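Long-range contacts in 47 KDA membrane antigen (Treponema pallidum, PDB 1O75), which binds penicillin and has zinc-stimulated carboxypeptidase activity on synthetic depsipeptides, possibly limiting peptidoglycan cross-linking as a D,D-carboxypeptidase of the spirochaete: residues S9-A13 against F176-V182; V158-P163 against T186-M192; T219-S223 against G406-A410; F225-A229 against I298-F302. The protein carries 2 engineered substitutions. All coordinates share one frame; numbering follows the deposited sequence.

Interaction 1. Residues S9-A13 against F176-V182; sequences SYGYA and FVEDSRV. Engineered in segment 9-13: Ser9 (natural residue His).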
# COMPACT_ATOMS: atom_id res chain seq x y z
N SER B 9 0.31 22.66 -38.65
CA SER B 9 -0.54 21.54 -38.24
C SER B 9 -0.29 21.17 -36.77
O SER B 9 0.83 21.29 -36.27
CB SER B 9 -0.31 20.33 -39.14
OG SER B 9 1.07 20.06 -39.28
N TYR B 10 -1.34 20.71 -36.10
CA TYR B 10 -1.27 20.35 -34.70
C TYR B 10 -1.62 18.89 -34.42
O TYR B 10 -2.53 18.35 -35.02
CB TYR B 10 -2.20 21.26 -33.90
CG TYR B 10 -1.86 22.73 -34.01
CD1 TYR B 10 -2.36 23.51 -35.06
CD2 TYR B 10 -1.03 23.34 -33.08
CE1 TYR B 10 -2.04 24.87 -35.16
CE2 TYR B 10 -0.71 24.69 -33.17
CZ TYR B 10 -1.22 25.45 -34.20
OH TYR B 10 -0.89 26.78 -34.28
N GLY B 11 -0.87 18.28 -33.50
CA GLY B 11 -1.11 16.89 -33.16
C GLY B 11 -0.10 16.36 -32.16
O GLY B 11 0.50 17.13 -31.38
N TYR B 12 0.09 15.05 -32.17
CA TYR B 12 1.02 14.39 -31.27
C TYR B 12 2.18 13.80 -32.04
O TYR B 12 2.02 13.35 -33.18
CB TYR B 12 0.32 13.28 -30.48
CG TYR B 12 -0.61 13.80 -29.41
CD1 TYR B 12 -0.11 14.47 -28.29
CD2 TYR B 12 -1.99 13.64 -29.51
CE1 TYR B 12 -0.96 14.96 -27.31
CE2 TYR B 12 -2.86 14.13 -28.53
CZ TYR B 12 -2.33 14.79 -27.43
OH TYR B 12 -3.17 15.30 -26.46
N ALA B 13 3.34 13.79 -31.41
CA ALA B 13 4.54 13.25 -32.01
C ALA B 13 5.32 12.47 -30.95
O ALA B 13 5.19 12.74 -29.76
CB ALA B 13 5.41 14.37 -32.58
N PHE B 176 4.66 11.89 -36.30
CA PHE B 176 3.66 12.93 -36.14
C PHE B 176 2.32 12.51 -36.72
O PHE B 176 2.26 11.97 -37.83
CB PHE B 176 4.12 14.22 -36.84
CG PHE B 176 3.11 15.32 -36.76
CD1 PHE B 176 2.71 15.84 -35.53
CD2 PHE B 176 2.53 15.84 -37.93
CE1 PHE B 176 1.75 16.85 -35.44
CE2 PHE B 176 1.57 16.85 -37.86
CZ PHE B 176 1.17 17.36 -36.61
N VAL B 177 1.26 12.77 -35.96
CA VAL B 177 -0.10 12.46 -36.37
C VAL B 177 -0.98 13.64 -35.98
O VAL B 177 -1.06 13.99 -34.80
CB VAL B 177 -0.63 11.20 -35.65
CG1 VAL B 177 -2.10 10.99 -35.98
CG2 VAL B 177 0.19 9.99 -36.05
N GLU B 178 -1.63 14.26 -36.96
CA GLU B 178 -2.48 15.40 -36.66
C GLU B 178 -3.58 14.98 -35.71
O GLU B 178 -3.99 13.83 -35.72
CB GLU B 178 -3.09 15.99 -37.94
CG GLU B 178 -2.12 16.79 -38.78
CD GLU B 178 -2.80 17.58 -39.90
OE1 GLU B 178 -3.70 18.40 -39.61
OE2 GLU B 178 -2.44 17.37 -41.07
N ASP B 179 -4.05 15.91 -34.89
CA ASP B 179 -5.10 15.60 -33.92
C ASP B 179 -5.85 16.86 -33.52
O ASP B 179 -5.26 17.79 -32.97
CB ASP B 179 -4.47 14.95 -32.69
CG ASP B 179 -5.50 14.30 -31.79
OD1 ASP B 179 -6.47 14.97 -31.40
OD2 ASP B 179 -5.32 13.11 -31.47
N SER B 180 -7.15 16.88 -33.79
CA SER B 180 -7.98 18.05 -33.48
C SER B 180 -8.03 18.41 -32.00
O SER B 180 -8.52 19.47 -31.64
CB SER B 180 -9.41 17.82 -33.97
OG SER B 180 -10.06 16.83 -33.20
N ARG B 181 -7.54 17.53 -31.14
CA ARG B 181 -7.53 17.82 -29.71
C ARG B 181 -6.38 18.78 -29.38
O ARG B 181 -6.40 19.47 -28.36
CB ARG B 181 -7.38 16.52 -28.92
CG ARG B 181 -8.60 15.61 -29.05
CD ARG B 181 -8.39 14.30 -28.33
NE ARG B 181 -7.37 13.48 -28.99
CZ ARG B 181 -6.94 12.32 -28.51
NH1 ARG B 181 -7.42 11.86 -27.37
NH2 ARG B 181 -6.03 11.62 -29.19
N VAL B 182 -5.37 18.82 -30.25
CA VAL B 182 -4.22 19.71 -30.06
C VAL B 182 -4.37 20.99 -30.89
O VAL B 182 -4.54 20.92 -32.10
CB VAL B 182 -2.91 19.02 -30.47
CG1 VAL B 182 -1.73 19.95 -30.19
CG2 VAL B 182 -2.75 17.70 -29.72
O HOH W 1 -3.51 20.46 -37.76

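Interaction 2. Residues V158-P163 against T186-M192; sequences VPVAVP and TNGLKTM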
# COMPACT_ATOMS: atom_id res chain seq x y z
N VAL B 158 3.55 13.63 -27.50
CA VAL B 158 3.95 14.98 -27.12
C VAL B 158 3.16 15.94 -28.00
O VAL B 158 3.22 15.85 -29.23
CB VAL B 158 5.46 15.20 -27.39
CG1 VAL B 158 5.84 16.66 -27.07
CG2 VAL B 158 6.31 14.22 -26.56
N PRO B 159 2.40 16.88 -27.41
CA PRO B 159 1.63 17.81 -28.25
C PRO B 159 2.57 18.77 -28.98
O PRO B 159 3.40 19.46 -28.37
CB PRO B 159 0.72 18.52 -27.25
CG PRO B 159 1.54 18.53 -25.99
CD PRO B 159 2.17 17.15 -25.98
N VAL B 160 2.47 18.78 -30.31
CA VAL B 160 3.34 19.65 -31.10
C VAL B 160 2.63 20.50 -32.16
O VAL B 160 1.49 20.23 -32.55
CB VAL B 160 4.45 18.84 -31.82
CG1 VAL B 160 5.42 18.24 -30.79
CG2 VAL B 160 3.83 17.72 -32.68
N ALA B 161 3.34 21.54 -32.59
CA ALA B 161 2.90 22.46 -33.65
C ALA B 161 3.98 22.24 -34.69
O ALA B 161 5.16 22.41 -34.41
CB ALA B 161 2.91 23.90 -33.17
N VAL B 162 3.57 21.83 -35.89
CA VAL B 162 4.51 21.53 -36.97
C VAL B 162 4.31 22.46 -38.16
O VAL B 162 3.22 22.51 -38.74
CB VAL B 162 4.34 20.06 -37.45
CG1 VAL B 162 5.31 19.76 -38.59
CG2 VAL B 162 4.57 19.10 -36.30
N PRO B 163 5.36 23.21 -38.54
CA PRO B 163 5.25 24.12 -39.68
C PRO B 163 5.05 23.29 -40.95
O PRO B 163 5.62 22.21 -41.07
CB PRO B 163 6.59 24.85 -39.68
CG PRO B 163 7.08 24.72 -38.25
CD PRO B 163 6.69 23.30 -37.93
N THR B 186 -2.98 24.56 -26.54
CA THR B 186 -2.76 23.34 -25.75
C THR B 186 -1.64 23.47 -24.72
O THR B 186 -0.54 23.91 -25.06
CB THR B 186 -2.46 22.17 -26.67
OG1 THR B 186 -3.60 21.93 -27.51
CG2 THR B 186 -2.14 20.89 -25.86
N ASN B 187 -1.91 23.07 -23.49
CA ASN B 187 -0.90 23.16 -22.45
C ASN B 187 0.24 22.19 -22.73
O ASN B 187 0.02 20.98 -22.84
CB ASN B 187 -1.50 22.85 -21.08
CG ASN B 187 -0.50 23.01 -19.95
OD1 ASN B 187 0.22 24.01 -19.89
ND2 ASN B 187 -0.46 22.04 -19.05
N GLY B 188 1.46 22.71 -22.85
CA GLY B 188 2.60 21.84 -23.08
C GLY B 188 3.02 21.73 -24.53
O GLY B 188 3.93 20.96 -24.86
N LEU B 189 2.38 22.51 -25.38
CA LEU B 189 2.67 22.51 -26.82
C LEU B 189 4.13 22.84 -27.09
O LEU B 189 4.63 23.84 -26.59
CB LEU B 189 1.78 23.53 -27.53
CG LEU B 189 1.79 23.52 -29.06
CD1 LEU B 189 0.95 22.35 -29.59
CD2 LEU B 189 1.22 24.86 -29.57
N LYS B 190 4.80 22.01 -27.88
CA LYS B 190 6.19 22.25 -28.26
C LYS B 190 6.20 22.45 -29.78
O LYS B 190 5.55 21.71 -30.51
CB LYS B 190 7.09 21.07 -27.90
CG LYS B 190 7.27 20.83 -26.40
CD LYS B 190 7.95 19.48 -26.19
CE LYS B 190 9.09 19.54 -25.23
NZ LYS B 190 10.23 20.30 -25.74
N THR B 191 6.95 23.45 -30.24
CA THR B 191 7.00 23.76 -31.67
C THR B 191 8.21 23.17 -32.38
O THR B 191 9.35 23.32 -31.95
CB THR B 191 6.93 25.29 -31.86
OG1 THR B 191 5.70 25.76 -31.29
CG2 THR B 191 7.00 25.69 -33.35
N MET B 192 7.96 22.46 -33.48
CA MET B 192 9.07 21.87 -34.22
C MET B 192 9.83 23.05 -34.82
O MET B 192 9.23 23.87 -35.51
CB MET B 192 8.56 20.93 -35.31
CG MET B 192 9.64 20.08 -35.92
SD MET B 192 8.97 18.77 -36.97
CE MET B 192 10.40 17.81 -37.23

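Interaction 3. Residues T219-S223 against G406-A410; sequences TGYHS and GSVRA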
# COMPACT_ATOMS: atom_id res chain seq x y z
N THR B 219 7.83 13.11 1.93
CA THR B 219 9.24 13.07 1.60
C THR B 219 9.90 11.85 2.24
O THR B 219 9.58 11.50 3.38
CB THR B 219 9.93 14.36 2.09
OG1 THR B 219 9.43 15.47 1.33
CG2 THR B 219 11.44 14.30 1.90
N GLY B 220 10.79 11.19 1.50
CA GLY B 220 11.47 10.01 2.02
C GLY B 220 12.94 10.01 1.64
O GLY B 220 13.32 10.71 0.70
N TYR B 221 13.77 9.25 2.35
CA TYR B 221 15.19 9.20 2.03
C TYR B 221 15.73 7.78 1.75
O TYR B 221 16.82 7.63 1.20
CB TYR B 221 16.00 9.89 3.14
CG TYR B 221 15.66 11.35 3.29
CD1 TYR B 221 14.62 11.76 4.13
CD2 TYR B 221 16.32 12.31 2.53
CE1 TYR B 221 14.24 13.11 4.20
CE2 TYR B 221 15.96 13.65 2.58
CZ TYR B 221 14.92 14.05 3.41
OH TYR B 221 14.54 15.38 3.43
N HIS B 222 14.99 6.75 2.13
CA HIS B 222 15.43 5.37 1.85
C HIS B 222 14.23 4.62 1.32
O HIS B 222 14.02 3.46 1.66
CB HIS B 222 15.89 4.65 3.12
CG HIS B 222 16.78 5.46 4.00
ND1 HIS B 222 16.31 6.08 5.14
CD2 HIS B 222 18.09 5.78 3.90
CE1 HIS B 222 17.30 6.75 5.70
NE2 HIS B 222 18.39 6.58 4.97
N SER B 223 13.44 5.27 0.48
CA SER B 223 12.23 4.63 -0.02
C SER B 223 12.39 3.76 -1.26
O SER B 223 11.68 2.77 -1.41
CB SER B 223 11.17 5.71 -0.25
OG SER B 223 11.06 6.51 0.92
N GLY B 406 18.48 14.24 6.59
CA GLY B 406 17.80 13.14 5.95
C GLY B 406 17.84 11.96 6.91
O GLY B 406 18.76 11.85 7.71
N SER B 407 16.85 11.08 6.83
CA SER B 407 16.80 9.94 7.73
C SER B 407 17.98 8.99 7.49
O SER B 407 18.62 9.02 6.44
CB SER B 407 15.48 9.20 7.55
OG SER B 407 15.30 8.85 6.19
N VAL B 408 18.24 8.14 8.48
CA VAL B 408 19.32 7.17 8.39
C VAL B 408 18.81 5.82 8.85
O VAL B 408 18.03 5.74 9.80
CB VAL B 408 20.51 7.58 9.28
CG1 VAL B 408 21.44 6.40 9.49
CG2 VAL B 408 21.27 8.72 8.63
N ARG B 409 19.21 4.76 8.17
CA ARG B 409 18.80 3.44 8.62
C ARG B 409 20.02 2.53 8.74
O ARG B 409 20.93 2.59 7.91
CB ARG B 409 17.73 2.82 7.72
CG ARG B 409 18.03 2.76 6.25
CD ARG B 409 16.93 1.97 5.55
NE ARG B 409 15.59 2.52 5.80
CZ ARG B 409 14.46 1.94 5.41
NH1 ARG B 409 14.50 0.78 4.76
NH2 ARG B 409 13.29 2.50 5.67
N ALA B 410 20.03 1.72 9.79
CA ALA B 410 21.14 0.82 10.04
C ALA B 410 20.69 -0.57 10.46
O ALA B 410 19.55 -0.78 10.89
CB ALA B 410 22.04 1.42 11.11
O HOH W 2 12.80 8.89 5.24

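Interaction 4. Residues F225-A229 against I298-F302; sequences FGSDA and INYGF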
# COMPACT_ATOMS: atom_id res chain seq x y z
N PHE B 225 15.46 2.10 -4.01
CA PHE B 225 16.88 1.90 -4.24
C PHE B 225 17.45 2.97 -5.17
O PHE B 225 16.88 3.26 -6.22
CB PHE B 225 17.14 0.51 -4.83
CG PHE B 225 18.59 0.24 -5.15
CD1 PHE B 225 19.53 0.15 -4.13
CD2 PHE B 225 19.02 0.10 -6.46
CE1 PHE B 225 20.88 -0.06 -4.41
CE2 PHE B 225 20.37 -0.12 -6.76
CZ PHE B 225 21.30 -0.20 -5.73
N GLY B 226 18.55 3.58 -4.78
CA GLY B 226 19.16 4.57 -5.64
C GLY B 226 18.80 6.03 -5.47
O GLY B 226 19.54 6.88 -5.95
N SER B 227 17.69 6.36 -4.82
CA SER B 227 17.37 7.78 -4.66
C SER B 227 17.97 8.38 -3.38
O SER B 227 17.94 7.78 -2.32
CB SER B 227 15.84 8.00 -4.63
OG SER B 227 15.25 7.76 -5.90
N ASP B 228 18.55 9.57 -3.51
CA ASP B 228 19.07 10.28 -2.34
C ASP B 228 17.87 10.84 -1.58
O ASP B 228 17.87 10.93 -0.34
CB ASP B 228 19.98 11.43 -2.79
CG ASP B 228 21.34 10.93 -3.19
OD1 ASP B 228 21.80 10.00 -2.50
OD2 ASP B 228 21.94 11.44 -4.16
N ALA B 229 16.84 11.22 -2.33
CA ALA B 229 15.63 11.76 -1.75
C ALA B 229 14.49 11.54 -2.71
O ALA B 229 14.69 11.46 -3.92
CB ALA B 229 15.80 13.28 -1.46
N ILE B 298 15.44 11.70 -6.80
CA ILE B 298 16.63 12.28 -7.38
C ILE B 298 17.87 11.66 -6.76
O ILE B 298 17.85 11.24 -5.61
CB ILE B 298 16.64 13.82 -7.16
CG1 ILE B 298 17.75 14.47 -7.99
CG2 ILE B 298 16.84 14.15 -5.66
CD1 ILE B 298 17.74 16.01 -7.90
N ASN B 299 18.92 11.54 -7.55
CA ASN B 299 20.20 11.05 -7.03
C ASN B 299 21.16 12.15 -7.45
O ASN B 299 21.39 12.34 -8.63
CB ASN B 299 20.63 9.73 -7.66
CG ASN B 299 21.93 9.23 -7.07
OD1 ASN B 299 22.98 9.86 -7.25
ND2 ASN B 299 21.88 8.10 -6.35
N TYR B 300 21.72 12.85 -6.48
CA TYR B 300 22.61 13.98 -6.79
C TYR B 300 23.80 13.62 -7.65
O TYR B 300 24.40 14.48 -8.29
CB TYR B 300 23.08 14.63 -5.48
CG TYR B 300 21.92 15.01 -4.57
CD1 TYR B 300 21.96 14.69 -3.21
CD2 TYR B 300 20.79 15.68 -5.08
CE1 TYR B 300 20.90 15.03 -2.36
CE2 TYR B 300 19.74 16.04 -4.24
CZ TYR B 300 19.80 15.71 -2.88
OH TYR B 300 18.76 16.06 -2.05
N GLY B 301 24.13 12.33 -7.70
CA GLY B 301 25.28 11.91 -8.49
C GLY B 301 25.03 11.56 -9.94
O GLY B 301 25.97 11.25 -10.66
N PHE B 302 23.77 11.59 -10.40
CA PHE B 302 23.49 11.26 -11.79
C PHE B 302 23.94 12.41 -12.67
O PHE B 302 23.83 13.57 -12.29
CB PHE B 302 21.99 11.03 -12.02
CG PHE B 302 21.43 9.78 -11.36
CD1 PHE B 302 22.26 8.87 -10.69
CD2 PHE B 302 20.06 9.52 -11.43
CE1 PHE B 302 21.72 7.70 -10.11
CE2 PHE B 302 19.51 8.37 -10.86
CZ PHE B 302 20.34 7.46 -10.19

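Interaction 1. Residues S9-A13 against F176-V182
An antiparallel edge of the large mixed sheet in the N-terminal part of the chain is built where Tyr12 and Val177 form a hydrogen-bonded pair, with Tyr12 N giving to Val177 O at 3.1 Å and Val177 N to Tyr12 O at 2.9 Å. One more bond follows before the chain turns, Asp179 N to Tyr10 O (2.9 Å), on a lone pair in the carbonyl plane. At Gly11, with no side chain in the way, CA comes to 4.0 Å from Glu178 CA. The type I turn from Asp179 then brings Val182 back: its CG2, anti to its own carbonyl carbon, lies over one face of the Tyr12 ring, 3.9 Å from the ring centroid. The Asp179 OD2 atom comes to the edge of the same ring. On the other flank the Phe176 ring turns its edge to Gly11 N, while engineered Ser9 brings OG to 3.5 Å from Phe176 CE2. A water joins Tyr10 N to Glu178 OE1, and Glu178 OE2 is salt-bridged to Lys167. Arg181 grips the Asp179 carboxylate side-on through NE and NH2, and Arg181 N closes an Asx turn on OD1, so three N-H groups fix the carboxylate's rotation beside the tyrosine.

Interaction 2. Residues V158-P163 against T186-M192
The backbones of 158-163 and 190-192 run side by side in the same direction, their axes 36° apart and 4.6 Å at closest approach, as a parallel pair within the mixed sheet of the N-terminal region. Lys190 N gives to Pro159 O, Lys190 O takes the N-H of Ala161, and Met192 N gives to Ala161 O, each at 3.0 Å. Ahead of the strand, a type II turn from Thr186 to Leu189 sets Gly188 O against Pro159 CG, and Gly188 and Leu189 form a G1 bulge opposite Lys202. Leu189, with CG anti to its backbone N (chi1 -171°), sends CD1 forward over the Val160 carbonyl carbon and CD2 to the Ala161 methyl group, 4.1 Å away. The Thr191 hydroxyl lies near that same methyl. On the face carrying Val160, the Lys190 chain crosses Val158, CD meeting CG1 at 3.6 Å, before bending off to place NZ on Ser199 O, in a salt bridge with Glu24 and in a cation-pi contact with Tyr20. Met192 runs extended alongside Val162, pointing the same way, with SD 4.1 Å from Val162 CG1; nearer the backbone, its CB packs at 4.0 Å against Pro163 CD.

Interaction 3. Residues T219-S223 against G406-A410
Arg409 and His222 slide past each other in opposite directions, the arginine chain lying along the histidine side chain. From CB, chi1 of 54° puts CG between the backbone N and the carbonyl carbon and carries it over the centre of the ring, 3.8 Å from the centroid in a CH-pi contact. Next along, CD lies 3.8 Å from both CB and CG of His222. A bend at chi3 then lets NE pass 3.4 Å from His222 CB, which sits above one face of the guanidinium, toward its rim; ring and guanidinium planes are 31° apart. At the tip NH2 turns to a salt bridge with Glu399 on the adjacent strand 396-401. The contact joins the loop leaving strand 212-220 to the start of 408-412, an edge strand of the C-terminal four-stranded antiparallel sheet, and so links two sheets from different parts of the chain. On the opposite face of the imidazole lies Tyr221 CB, so the ring is held between its own neighbour and the arginine, with its edge toward Val408 N. Tyr221 in turn receives Gly406 CA squarely over its ring, 3.6 Å from the centroid and 3° off the normal, while its OH takes the N-H of Leu332. Beside it Ser407 OG sits 3.3 Å from Tyr221 CB and shares a water with Tyr221 N, 2.7 Å from OG.

Interaction 4. Residues F225-A229 against I298-F302
Ile298 O is gripped by two successive backbone N-H groups: Asp228 N at 2.8 Å, lying in the carbonyl plane, and Ala229 N through a weak bond at 3.4 Å. Both residues face Ile298, which makes a classic beta bulge where strands 229-237 and 293-298, neighbours in a four-stranded antiparallel sheet, come together at their ends. Ile298 N returns a bond to Ala229 O to complete the pair. Side chains add to these backbone bonds. Asp228 OD2 accepts the N-H of Tyr300 at 2.7 Å on its anti lone pair, and Asp228 CB lies over one face of the Tyr300 ring, 4.1 Å from the centroid, with carboxylate and ring planes 27° apart. A chi1 of -178° swings the Asn299 amide out beside its own carbonyl carbon, across to Gly226. The ND2-H runs almost straight to Gly226 O, 2.7 Å and 176° at the hydrogen, with the acceptor in the amide plane. At the other end of that amide OD1 receives Gly301 N in an Asx turn, while Asn299 CB rests 3.3 Å above the centre of the Phe302 ring. Ile298 and Tyr300 also pack on Phe331, which lines a xenon pocket. With both ends of its amide engaged, Asn299 is fixed in rotation and ties the turn 299-302 to the loop before Ala229; the N-H of Tyr300 on OD2 holds the Asp228 carboxylate against the same turn.

In the fold
Interactions 1 and 2 lie on two sides of strand 158-163 in one sheet: it runs between 9-13 and 190-192, with Gly11 O and Val160 N 2.8 Å apart, and Phe176 packs across on Val160. Their centres are 8 Å apart and their segments alternate along the chain. Interactions 3 and 4 form a second cluster, centres 12 Å apart, where Tyr221 CD2 meets Asp228 O at 3.5 Å; the 225-229 and 298-302 segments both fall between those of interaction 3 in sequence. About 20 Å separates the nearest atoms of interactions 2 and 4. A bound xenon lies about 4 Å from the Ile298 side chain, and a xenon is about 10 Å from that of Tyr221.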